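Local atomic coordinates of aeromonas extracellular serine protease (Aeromonas sobria, PDB entry 3WQB), a protein that cleaves peptide bonds after paired basic residues, one of them lysine, as a secreted calcium-binding serine protease that attacks host plasma proteins and probably acts as a virulence factor. Residues S47-I52 with N262-R267; K97-G102 with G143-D148; A366-R371 with N420-L425; T499-L504 with N536-E541. The protein carries 1 engineered substitution. All blocks are in the same frame, centred on the assembly; numbering follows the deposited sequence.

Contact 1: S47-I52 with N262-R267; sequences SARGGI and NADGVR
Gly51 and Ile52 lie against the tip of a type I turn, Asn262 to Gly265, and Arg49, two residues before Gly51, reaches over to clasp the same turn. Asn262 works from within: its OD1 takes the backbone N of Asp264 from above the carbonyl plane, an Asx turn that stiffens the tip, while its ND2 is tied to Glu285. Next comes Ala263, whose carbonyl is the backbone anchor. Ala263 O receives Ile52 N at 2.9 Å in a fairly straight bond (164°). Gly51 CA, 3.4 Å from Ala263 O, points a C-H at it; Asn40 ND2 is a further donor. Asp264 carries the charge. Its CA-CB bond points away from 47-52, but the carboxylate turns back and is met end-on by the guanidinium of Arg49: NH1 to OD1 at 2.9 Å and NH2 to OD2 also at 2.9 Å. The two planes are only 24° apart. Because NH1 also donates to Gly50 O at 2.8 Å, the guanidinium is pinned against rotation. Asp264 O meets the end of Ile52, whose CD1 stops 3.7 Å away. Gly265 then closes the turn at a positive phi. The turn follows strand 255-261 of the parallel subtilisin sheet, on the way to outer strand 277-282, while the segment 47-52 is surface loop leading toward helix 60-64.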
loop_
_atom_site.group_PDB
_atom_site.type_symbol
_atom_site.label_atom_id
_atom_site.label_comp_id
_atom_site.label_asym_id
_atom_site.label_seq_id
_atom_site.Cartn_x
_atom_site.Cartn_y
_atom_site.Cartn_z
ATOM N N SER A 47 2.804 20.736 17.069
ATOM C CA SER A 47 1.373 20.937 16.887
ATOM C C SER A 47 0.765 21.467 18.183
ATOM O O SER A 47 1.469 21.652 19.178
ATOM C CB SER A 47 0.695 19.628 16.474
ATOM O OG SER A 47 0.390 18.825 17.601
ATOM N N ALA A 48 -0.549 21.677 18.172
ATOM C CA ALA A 48 -1.237 22.291 19.310
ATOM C C ALA A 48 -1.288 21.408 20.559
ATOM O O ALA A 48 -1.401 21.919 21.671
ATOM C CB ALA A 48 -2.632 22.740 18.913
ATOM N N ARG A 49 -1.198 20.087 20.391
ATOM C CA ARG A 49 -1.216 19.193 21.556
ATOM C C ARG A 49 -0.437 17.910 21.318
ATOM O O ARG A 49 -0.195 17.526 20.177
ATOM C CB ARG A 49 -2.653 18.870 22.008
ATOM C CG ARG A 49 -3.389 17.841 21.150
ATOM C CD ARG A 49 -4.519 17.195 21.950
ATOM N NE ARG A 49 -5.325 16.276 21.142
ATOM C CZ ARG A 49 -5.046 14.987 20.947
ATOM N NH1 ARG A 49 -3.972 14.430 21.493
ATOM N NH2 ARG A 49 -5.843 14.246 20.191
ATOM N N GLY A 50 -0.041 17.271 22.412
ATOM C CA GLY A 50 0.626 15.979 22.365
ATOM C C GLY A 50 -0.362 14.825 22.439
ATOM O O GLY A 50 -1.552 15.011 22.695
ATOM N N GLY A 51 0.146 13.628 22.194
ATOM C CA GLY A 51 -0.649 12.410 22.275
ATOM C C GLY A 51 -0.431 11.710 23.596
ATOM O O GLY A 51 -0.286 12.351 24.646
ATOM N N ILE A 52 -0.405 10.386 23.536
ATOM C CA ILE A 52 -0.303 9.558 24.723
ATOM C C ILE A 52 1.030 8.818 24.684
ATOM O O ILE A 52 1.349 8.134 23.714
ATOM C CB ILE A 52 -1.503 8.581 24.817
ATOM C CG1 ILE A 52 -2.817 9.374 24.905
ATOM C CG2 ILE A 52 -1.348 7.659 26.022
ATOM C CD1 ILE A 52 -4.070 8.526 24.790
ATOM N N ASN A 262 -1.828 7.164 14.923
ATOM C CA ASN A 262 -1.543 8.515 15.422
ATOM C C ASN A 262 -0.889 8.521 16.803
ATOM O O ASN A 262 -0.680 7.465 17.417
ATOM C CB ASN A 262 -2.772 9.429 15.354
ATOM C CG ASN A 262 -3.865 9.039 16.324
ATOM O OD1 ASN A 262 -3.610 8.462 17.383
ATOM N ND2 ASN A 262 -5.096 9.406 15.989
ATOM N N ALA A 263 -0.537 9.712 17.276
ATOM C CA ALA A 263 0.168 9.852 18.548
ATOM C C ALA A 263 -0.650 9.466 19.783
ATOM O O ALA A 263 -0.083 9.317 20.869
ATOM C CB ALA A 263 0.758 11.252 18.691
ATOM N N ASP A 264 -1.971 9.337 19.611
ATOM C CA ASP A 264 -2.864 8.866 20.673
ATOM C C ASP A 264 -2.952 7.343 20.731
ATOM O O ASP A 264 -3.630 6.794 21.600
ATOM C CB ASP A 264 -4.267 9.430 20.476
ATOM C CG ASP A 264 -4.297 10.934 20.523
ATOM O OD1 ASP A 264 -3.683 11.508 21.445
ATOM O OD2 ASP A 264 -4.941 11.547 19.641
ATOM N N GLY A 265 -2.272 6.662 19.811
ATOM C CA GLY A 265 -2.271 5.202 19.801
ATOM C C GLY A 265 -3.457 4.530 19.153
ATOM O O GLY A 265 -3.724 3.359 19.419
ATOM N N VAL A 266 -4.182 5.263 18.317
ATOM C CA VAL A 266 -5.266 4.671 17.544
ATOM C C VAL A 266 -5.043 4.947 16.062
ATOM O O VAL A 266 -4.200 5.771 15.688
ATOM C CB VAL A 266 -6.654 5.160 18.017
ATOM C CG1 VAL A 266 -6.855 4.833 19.495
ATOM C CG2 VAL A 266 -6.847 6.654 17.729
ATOM N N ARG A 267 -5.808 4.259 15.227
ATOM C CA ARG A 267 -5.739 4.443 13.782
ATOM C C ARG A 267 -5.820 5.924 13.426
ATOM O O ARG A 267 -6.723 6.631 13.889
ATOM C CB ARG A 267 -6.902 3.721 13.119
ATOM C CG ARG A 267 -6.781 3.642 11.613
ATOM C CD ARG A 267 -8.153 3.535 10.950
ATOM N NE ARG A 267 -8.877 4.812 10.932
ATOM C CZ ARG A 267 -10.124 4.999 11.356
ATOM N NH1 ARG A 267 -10.676 6.209 11.260
ATOM N NH2 ARG A 267 -10.822 4.001 11.886
#

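Contact 2: K97-G102 with G143-D148; sequences KNVVTG and GFNLLD
Asn98 and Asn145 lock together at the tight heart of this contact. Asn145 OD1 accepts Val99 N at 2.8 Å, in the carbonyl plane and on a lone pair, while its ND2 donates to Asn98 OD1 at 3.0 Å. The two amides stand nearly perpendicular (80°), and ND2 comes down on one face of the Asn98 carbonyl; Thr101 N reaches the same oxygen from the opposite face, at 3.1 Å, in an Asx motif. Placing CG of Asn145 between its backbone N and carbonyl carbon (chi1 66°) turns the amide across to the neighbouring loop. Just before Asn98 in the chain, Lys97 N bonds to Gly143 O at 3.1 Å in a single bridge, and Lys97 CB rests by the Phe144 ring, 3.9 Å from CD1. Val99 CG1 packs on buried Leu146, 4.1 Å from its CD2.

The other side is looser. Exposed Val100 merely brushes Asp148, whose OD1 is taken by Asn150 N. The extended Lys97 chain leads away to a cation-pi contact with Tyr160. Gly143 and Phe144 end strand 140-144, one of the two edge strands of the parallel sheet typical of subtilases, and the Asn145 side chain sits about 7 Å from that of Asp78, the predicted charge-relay aspartate.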
loop_
_atom_site.group_PDB
_atom_site.type_symbol
_atom_site.label_atom_id
_atom_site.label_comp_id
_atom_site.label_asym_id
_atom_site.label_seq_id
_atom_site.Cartn_x
_atom_site.Cartn_y
_atom_site.Cartn_z
ATOM N N LYS A 97 17.873 7.953 -9.792
ATOM C CA LYS A 97 17.556 8.387 -11.146
ATOM C C LYS A 97 16.376 9.348 -11.162
ATOM O O LYS A 97 15.334 9.120 -10.528
ATOM C CB LYS A 97 17.287 7.205 -12.087
ATOM C CG LYS A 97 17.145 7.625 -13.548
ATOM C CD LYS A 97 17.055 6.459 -14.510
ATOM C CE LYS A 97 16.805 6.970 -15.922
ATOM N NZ LYS A 97 16.748 5.841 -16.888
ATOM N N ASN A 98 16.569 10.435 -11.895
ATOM C CA ASN A 98 15.487 11.322 -12.245
ATOM C C ASN A 98 14.891 10.793 -13.542
ATOM O O ASN A 98 15.517 10.866 -14.605
ATOM C CB ASN A 98 16.021 12.739 -12.431
ATOM C CG ASN A 98 14.920 13.756 -12.541
ATOM O OD1 ASN A 98 13.930 13.533 -13.227
ATOM N ND2 ASN A 98 15.086 14.891 -11.865
ATOM N N VAL A 99 13.696 10.223 -13.460
ATOM C CA VAL A 99 13.106 9.585 -14.639
ATOM C C VAL A 99 12.493 10.602 -15.606
ATOM O O VAL A 99 12.166 10.260 -16.744
ATOM C CB VAL A 99 12.086 8.475 -14.268
ATOM C CG1 VAL A 99 12.745 7.410 -13.404
ATOM C CG2 VAL A 99 10.850 9.055 -13.577
ATOM N N VAL A 100 12.352 11.847 -15.153
ATOM C CA VAL A 100 11.867 12.926 -16.014
ATOM C C VAL A 100 13.003 13.469 -16.898
ATOM O O VAL A 100 12.847 13.562 -18.117
ATOM C CB VAL A 100 11.199 14.055 -15.190
ATOM C CG1 VAL A 100 10.720 15.183 -16.111
ATOM C CG2 VAL A 100 10.039 13.497 -14.371
ATOM N N THR A 101 14.147 13.785 -16.289
ATOM C CA THR A 101 15.267 14.413 -17.006
ATOM C C THR A 101 16.330 13.408 -17.466
ATOM O O THR A 101 17.154 13.712 -18.341
ATOM C CB THR A 101 15.973 15.472 -16.131
ATOM O OG1 THR A 101 16.573 14.836 -14.997
ATOM C CG2 THR A 101 14.992 16.540 -15.649
ATOM N N GLY A 102 16.328 12.220 -16.866
ATOM C CA GLY A 102 17.358 11.223 -17.132
ATOM C C GLY A 102 18.605 11.355 -16.277
ATOM O O GLY A 102 19.512 10.532 -16.376
ATOM N N GLY A 143 16.929 7.540 -4.485
ATOM C CA GLY A 143 15.614 8.084 -4.834
ATOM C C GLY A 143 15.289 7.900 -6.306
ATOM O O GLY A 143 16.162 8.052 -7.164
ATOM N N PHE A 144 14.030 7.577 -6.592
ATOM C CA PHE A 144 13.553 7.426 -7.964
ATOM C C PHE A 144 12.227 8.168 -8.016
ATOM O O PHE A 144 11.271 7.772 -7.349
ATOM C CB PHE A 144 13.381 5.945 -8.312
ATOM C CG PHE A 144 14.641 5.157 -8.169
ATOM C CD1 PHE A 144 15.590 5.158 -9.179
ATOM C CD2 PHE A 144 14.890 4.422 -7.016
ATOM C CE1 PHE A 144 16.786 4.447 -9.050
ATOM C CE2 PHE A 144 16.069 3.710 -6.882
ATOM C CZ PHE A 144 17.023 3.725 -7.891
ATOM N N ASN A 145 12.187 9.259 -8.785
ATOM C CA ASN A 145 11.061 10.188 -8.737
ATOM C C ASN A 145 9.890 9.807 -9.647
ATOM O O ASN A 145 9.402 10.628 -10.440
ATOM C CB ASN A 145 11.534 11.631 -8.993
ATOM C CG ASN A 145 12.075 11.846 -10.399
ATOM O OD1 ASN A 145 12.476 10.902 -11.074
ATOM N ND2 ASN A 145 12.108 13.100 -10.834
ATOM N N LEU A 146 9.429 8.566 -9.499
ATOM C CA LEU A 146 8.313 8.042 -10.285
ATOM C C LEU A 146 7.048 8.894 -10.206
ATOM O O LEU A 146 6.252 8.905 -11.143
ATOM C CB LEU A 146 7.984 6.611 -9.831
ATOM C CG LEU A 146 8.632 5.487 -10.643
ATOM C CD1 LEU A 146 7.976 5.379 -12.025
ATOM C CD2 LEU A 146 10.156 5.628 -10.764
ATOM N N LEU A 147 6.859 9.577 -9.076
ATOM C CA LEU A 147 5.623 10.323 -8.799
ATOM C C LEU A 147 5.753 11.819 -9.060
ATOM O O LEU A 147 4.847 12.583 -8.729
ATOM C CB LEU A 147 5.158 10.084 -7.360
ATOM C CG LEU A 147 5.055 8.639 -6.865
ATOM C CD1 LEU A 147 4.627 8.599 -5.411
ATOM C CD2 LEU A 147 4.126 7.818 -7.727
ATOM N N ASP A 148 6.870 12.239 -9.659
ATOM C CA ASP A 148 6.997 13.636 -10.106
ATOM C C ASP A 148 5.800 13.958 -10.999
ATOM O O ASP A 148 5.350 13.108 -11.770
ATOM C CB ASP A 148 8.311 13.839 -10.879
ATOM C CG ASP A 148 8.550 15.291 -11.268
ATOM O OD1 ASP A 148 7.965 15.769 -12.266
ATOM O OD2 ASP A 148 9.349 15.959 -10.582
#

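Contact 3: A366-R371 with N420-L425; sequences ARSATR and NKALEL
Ser368 and Ala422 mark the point where two helices of the subtilisin-like alpha/beta domain come together, the C-terminal part of helix 358-368 against helix 419-426; their CA atoms are 5.2 Å apart. The contact is van der Waals in kind. Among the aliphatic groups, Leu425 lays CD1 against Arg367 and Ser368, 3.9 Å from Ser368 CB and close to Arg367 CB and C. Lys421 contributes its hydrocarbon stem: CG lies 3.7 Å from Ser368 CB. With CG opposite the backbone N (chi1 -170°) and everything beyond it extended, the chain runs alongside Ser368, and CD passes 3.6 Å from Ser368 O.

The polar ends of Arg367 and Ser368 find partners within their own helix. Arg367 turns its guanidinium away, NE forming a salt bridge with Asp363. Behind the contact, Ala422 packs on Leu349 of helix 335-352, and Ala366 on Phe278 of strand 277-282, so the pair sits against the helix and sheet layers. Buried Ser368 has its OG between its backbone N and carbonyl carbon (chi1 64°), hydrogen-bonded back to Leu364 O one turn earlier, and in that position the oxygen presses against the methyl of Ala422, OG to CB 3.3 Å.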
loop_
_atom_site.group_PDB
_atom_site.type_symbol
_atom_site.label_atom_id
_atom_site.label_comp_id
_atom_site.label_asym_id
_atom_site.label_seq_id
_atom_site.Cartn_x
_atom_site.Cartn_y
_atom_site.Cartn_z
ATOM N N ALA A 366 5.585 -9.499 13.203
ATOM C CA ALA A 366 4.218 -9.912 13.541
ATOM C C ALA A 366 4.106 -10.401 14.981
ATOM O O ALA A 366 3.194 -9.999 15.696
ATOM C CB ALA A 366 3.703 -10.956 12.577
ATOM N N ARG A 367 5.051 -11.237 15.410
ATOM C CA ARG A 367 4.939 -11.874 16.721
ATOM C C ARG A 367 5.317 -10.939 17.860
ATOM O O ARG A 367 5.025 -11.225 19.017
ATOM C CB ARG A 367 5.772 -13.151 16.785
ATOM C CG ARG A 367 5.226 -14.247 15.887
ATOM C CD ARG A 367 6.081 -15.494 16.025
ATOM N NE ARG A 367 5.972 -16.420 14.896
ATOM C CZ ARG A 367 4.953 -17.248 14.677
ATOM N NH1 ARG A 367 3.902 -17.270 15.492
ATOM N NH2 ARG A 367 4.982 -18.055 13.621
ATOM N N SER A 368 5.970 -9.826 17.532
ATOM C CA SER A 368 6.372 -8.855 18.548
ATOM C C SER A 368 5.502 -7.592 18.580
ATOM O O SER A 368 5.689 -6.736 19.440
ATOM C CB SER A 368 7.836 -8.467 18.353
ATOM O OG SER A 368 8.035 -7.808 17.113
ATOM N N ALA A 369 4.583 -7.459 17.628
ATOM C CA ALA A 369 3.776 -6.239 17.511
ATOM C C ALA A 369 2.840 -6.030 18.704
ATOM O O ALA A 369 2.392 -6.986 19.345
ATOM C CB ALA A 369 3.008 -6.247 16.194
ATOM N N THR A 370 2.570 -4.764 19.004
ATOM C CA THR A 370 1.775 -4.366 20.172
ATOM C C THR A 370 0.301 -4.290 19.807
ATOM O O THR A 370 -0.075 -3.678 18.793
ATOM C CB THR A 370 2.259 -2.994 20.701
ATOM O OG1 THR A 370 3.669 -3.040 20.936
ATOM C CG2 THR A 370 1.530 -2.581 21.984
ATOM N N ARG A 371 -0.529 -4.914 20.638
ATOM C CA ARG A 371 -1.977 -4.895 20.433
ATOM C C ARG A 371 -2.588 -3.582 20.943
ATOM O O ARG A 371 -3.268 -3.538 21.972
ATOM C CB ARG A 371 -2.616 -6.125 21.088
ATOM C CG ARG A 371 -4.056 -6.408 20.635
ATOM C CD ARG A 371 -4.520 -7.853 20.881
ATOM N NE ARG A 371 -4.054 -8.425 22.148
ATOM C CZ ARG A 371 -4.795 -8.586 23.242
ATOM N NH1 ARG A 371 -6.074 -8.231 23.259
ATOM N NH2 ARG A 371 -4.249 -9.111 24.330
ATOM N N ASN A 420 12.128 -2.997 19.619
ATOM C CA ASN A 420 12.891 -3.609 20.700
ATOM C C ASN A 420 12.498 -5.067 20.904
ATOM O O ASN A 420 13.375 -5.927 21.060
ATOM C CB ASN A 420 12.654 -2.873 22.014
ATOM C CG ASN A 420 13.194 -1.463 22.024
ATOM O OD1 ASN A 420 13.979 -1.052 21.165
ATOM N ND2 ASN A 420 12.773 -0.707 23.025
ATOM N N LYS A 421 11.194 -5.343 20.899
ATOM C CA LYS A 421 10.719 -6.709 21.115
ATOM C C LYS A 421 11.040 -7.600 19.916
ATOM O O LYS A 421 11.406 -8.762 20.086
ATOM C CB LYS A 421 9.227 -6.736 21.445
ATOM C CG LYS A 421 8.717 -8.092 21.916
ATOM C CD LYS A 421 7.276 -8.008 22.380
ATOM C CE LYS A 421 6.757 -9.396 22.716
ATOM N NZ LYS A 421 5.372 -9.343 23.242
ATOM N N ALA A 422 10.948 -7.047 18.706
ATOM C CA ALA A 422 11.352 -7.793 17.521
ATOM C C ALA A 422 12.813 -8.213 17.627
ATOM O O ALA A 422 13.167 -9.340 17.287
ATOM C CB ALA A 422 11.099 -6.977 16.248
ATOM N N LEU A 423 13.659 -7.305 18.112
ATOM C CA LEU A 423 15.077 -7.620 18.315
ATOM C C LEU A 423 15.312 -8.655 19.408
ATOM O O LEU A 423 16.206 -9.484 19.283
ATOM C CB LEU A 423 15.883 -6.356 18.606
ATOM C CG LEU A 423 16.082 -5.424 17.414
ATOM C CD1 LEU A 423 16.555 -4.064 17.900
ATOM C CD2 LEU A 423 17.065 -6.020 16.426
ATOM N N GLU A 424 14.524 -8.602 20.474
ATOM C CA GLU A 424 14.579 -9.629 21.514
ATOM C C GLU A 424 14.254 -11.005 20.938
ATOM O O GLU A 424 14.940 -11.985 21.210
ATOM C CB GLU A 424 13.609 -9.289 22.644
ATOM C CG GLU A 424 13.675 -10.223 23.833
ATOM C CD GLU A 424 12.763 -9.770 24.945
ATOM O OE1 GLU A 424 11.550 -10.043 24.865
ATOM O OE2 GLU A 424 13.257 -9.122 25.890
ATOM N N LEU A 425 13.218 -11.075 20.114
ATOM C CA LEU A 425 12.827 -12.346 19.524
ATOM C C LEU A 425 13.853 -12.806 18.493
ATOM O O LEU A 425 14.115 -14.001 18.359
ATOM C CB LEU A 425 11.434 -12.254 18.894
ATOM C CG LEU A 425 10.211 -12.043 19.794
ATOM C CD1 LEU A 425 8.935 -12.105 18.974
ATOM C CD2 LEU A 425 10.169 -13.071 20.916
#

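Contact 4: T499-L504 with N536-E541; sequences TRSILL and NKFYGE
The Phe538 ring meets the segment 499-501 with its rim: Thr499 C and O lie at the edge, close to the ring plane, with the O 3.4 Å from CE1. Ser501 comes in at a slant, its CB 3.5 Å from CZ. The ring is further packed by Val472 and Val475 of one sheet and Leu493 of another. The second flat group, the Glu541 carboxylate, comes from the opposite direction to Thr499, whose hydroxyl donates to it in a short bond, OG1 to OE2 2.5 Å. The hydroxyl arrives on the syn side, 16° out of the carboxylate plane. OE2 also takes Ala403 N, and OE1 is hydrogen-bonded to Ser495 OG, so three partners hold the carboxylate and fix its rotation.

This is the beta-sandwich P-domain of the furin-like proteases. Strand 500-502 edges a four-stranded antiparallel sheet, with a classic bulge following at Leu503 and Leu504, and 536-541 is the loop carrying the chain from strand 527-535 of one sheet to strand 545-553 of the other. Two overlapping turns, type I at Asn536 to Tyr539 and type II at Phe538 to Glu541, shape the loop.

Lys537 reaches across to the strand. Bends at chi2 (66°) and chi4 (-67°) curl its chain over the methyl of Thr499, where CE is 3.7 Å from CG2, and bring NZ nearly along the C=O axis of Arg500, 2.8 Å from its O. Glu400, on strand 400-401, forms a salt bridge with the same ammonium.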
loop_
_atom_site.group_PDB
_atom_site.type_symbol
_atom_site.label_atom_id
_atom_site.label_comp_id
_atom_site.label_asym_id
_atom_site.label_seq_id
_atom_site.Cartn_x
_atom_site.Cartn_y
_atom_site.Cartn_z
ATOM N N THR A 499 -11.897 -20.021 11.556
ATOM C CA THR A 499 -11.489 -18.609 11.626
ATOM C C THR A 499 -12.058 -17.817 10.448
ATOM O O THR A 499 -12.081 -18.303 9.320
ATOM C CB THR A 499 -9.959 -18.512 11.609
ATOM O OG1 THR A 499 -9.431 -19.395 12.602
ATOM C CG2 THR A 499 -9.470 -17.087 11.881
ATOM N N ARG A 500 -12.517 -16.600 10.709
ATOM C CA ARG A 500 -13.130 -15.793 9.657
ATOM C C ARG A 500 -12.317 -14.541 9.371
ATOM O O ARG A 500 -11.681 -13.980 10.284
ATOM C CB ARG A 500 -14.540 -15.378 10.076
ATOM C CG ARG A 500 -15.469 -16.553 10.340
ATOM C CD ARG A 500 -16.781 -16.064 10.929
ATOM N NE ARG A 500 -17.590 -15.353 9.945
ATOM C CZ ARG A 500 -18.418 -15.941 9.085
ATOM N NH1 ARG A 500 -18.585 -17.258 9.093
ATOM N NH2 ARG A 500 -19.106 -15.203 8.234
ATOM N N SER A 501 -12.353 -14.087 8.116
ATOM C CA SER A 501 -11.667 -12.857 7.725
ATOM C C SER A 501 -12.493 -12.134 6.678
ATOM O O SER A 501 -12.798 -12.707 5.620
ATOM C CB SER A 501 -10.301 -13.195 7.137
ATOM O OG SER A 501 -9.600 -12.027 6.737
ATOM N N ILE A 502 -12.866 -10.887 6.965
ATOM C CA ILE A 502 -13.585 -10.078 5.992
ATOM C C ILE A 502 -12.587 -9.543 4.962
ATOM O O ILE A 502 -11.718 -8.729 5.278
ATOM C CB ILE A 502 -14.388 -8.955 6.678
ATOM C CG1 ILE A 502 -15.507 -9.578 7.523
ATOM C CG2 ILE A 502 -14.928 -7.962 5.648
ATOM C CD1 ILE A 502 -16.166 -8.632 8.515
ATOM N N LEU A 503 -12.704 -10.043 3.737
ATOM C CA LEU A 503 -11.794 -9.674 2.640
ATOM C C LEU A 503 -12.186 -8.346 2.021
ATOM O O LEU A 503 -11.329 -7.544 1.647
ATOM C CB LEU A 503 -11.798 -10.737 1.543
ATOM C CG LEU A 503 -11.446 -12.158 1.962
ATOM C CD1 LEU A 503 -11.513 -13.061 0.751
ATOM C CD2 LEU A 503 -10.069 -12.211 2.605
ATOM N N LEU A 504 -13.484 -8.111 1.923
ATOM C CA LEU A 504 -13.988 -6.841 1.440
ATOM C C LEU A 504 -15.186 -6.428 2.278
ATOM O O LEU A 504 -16.207 -7.111 2.318
ATOM C CB LEU A 504 -14.339 -6.905 -0.052
ATOM C CG LEU A 504 -14.765 -5.585 -0.717
ATOM C CD1 LEU A 504 -13.671 -4.504 -0.593
ATOM C CD2 LEU A 504 -15.159 -5.822 -2.175
ATOM N N ASN A 536 -4.205 -11.723 5.929
ATOM C CA ASN A 536 -3.163 -12.124 6.863
ATOM C C ASN A 536 -3.713 -12.810 8.115
ATOM O O ASN A 536 -2.944 -13.268 8.972
ATOM C CB ASN A 536 -2.338 -10.905 7.267
ATOM C CG ASN A 536 -1.503 -10.368 6.129
ATOM O OD1 ASN A 536 -0.833 -11.138 5.434
ATOM N ND2 ASN A 536 -1.510 -9.044 5.945
ATOM N N LYS A 537 -5.042 -12.850 8.237
ATOM C CA LYS A 537 -5.695 -13.322 9.460
ATOM C C LYS A 537 -5.340 -14.744 9.878
ATOM O O LYS A 537 -5.427 -15.081 11.065
ATOM C CB LYS A 537 -7.210 -13.172 9.306
ATOM C CG LYS A 537 -8.055 -13.771 10.415
ATOM C CD LYS A 537 -7.858 -13.044 11.746
ATOM C CE LYS A 537 -8.737 -13.640 12.837
ATOM N NZ LYS A 537 -10.188 -13.421 12.593
ATOM N N PHE A 538 -4.948 -15.566 8.909
ATOM C CA PHE A 538 -4.789 -17.002 9.135
ATOM C C PHE A 538 -3.348 -17.419 9.426
ATOM O O PHE A 538 -3.027 -18.602 9.462
ATOM C CB PHE A 538 -5.362 -17.775 7.944
ATOM C CG PHE A 538 -6.743 -17.344 7.572
ATOM C CD1 PHE A 538 -7.832 -17.719 8.343
ATOM C CD2 PHE A 538 -6.961 -16.551 6.444
ATOM C CE1 PHE A 538 -9.119 -17.311 8.004
ATOM C CE2 PHE A 538 -8.251 -16.135 6.096
ATOM C CZ PHE A 538 -9.326 -16.525 6.878
ATOM N N TYR A 539 -2.484 -16.435 9.654
ATOM C CA TYR A 539 -1.067 -16.680 9.870
ATOM C C TYR A 539 -0.831 -17.714 10.962
ATOM O O TYR A 539 -1.240 -17.531 12.113
ATOM C CB TYR A 539 -0.384 -15.362 10.238
ATOM C CG TYR A 539 1.122 -15.402 10.188
ATOM C CD1 TYR A 539 1.803 -14.996 9.044
ATOM C CD2 TYR A 539 1.872 -15.853 11.283
ATOM C CE1 TYR A 539 3.191 -15.031 8.991
ATOM C CE2 TYR A 539 3.270 -15.890 11.235
ATOM C CZ TYR A 539 3.917 -15.469 10.089
ATOM O OH TYR A 539 5.290 -15.499 10.024
ATOM N N GLY A 540 -0.139 -18.792 10.592
ATOM C CA GLY A 540 0.223 -19.831 11.543
ATOM C C GLY A 540 -0.714 -21.027 11.579
ATOM O O GLY A 540 -0.365 -22.063 12.133
ATOM N N GLU A 541 -1.916 -20.878 11.029
ATOM C CA GLU A 541 -2.900 -21.971 11.006
ATOM C C GLU A 541 -2.515 -23.070 10.015
ATOM O O GLU A 541 -1.740 -22.839 9.089
ATOM C CB GLU A 541 -4.290 -21.432 10.634
ATOM C CG GLU A 541 -4.916 -20.552 11.702
ATOM C CD GLU A 541 -6.386 -20.263 11.482
ATOM O OE1 GLU A 541 -6.992 -20.768 10.508
ATOM O OE2 GLU A 541 -6.942 -19.504 12.300
#

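How the contacts relate
Contact 4 is the buried one, contact 1 lies at the surface, and contacts 2 and 3 fall between. Contacts 1 and 2 each fasten a loop to chain leaving a parallel-sheet strand, yet their nearest atoms are about 21 Å apart; one relies on an ion pair, the other on neutral amides. Contact 3 has apolar packing instead, and contact 4 combines an aromatic ring with buried charged groups. Strand 277-282 relates three of them: it follows the turn of contact 1, packs through Phe278 against Ala366 of contact 3, and offers Ile277 O to Asn536 of contact 4. Contacts 3 and 4 touch directly, Arg367 NH2 lying 3.6 Å from Tyr539 CE2, and both residues bind Asp363.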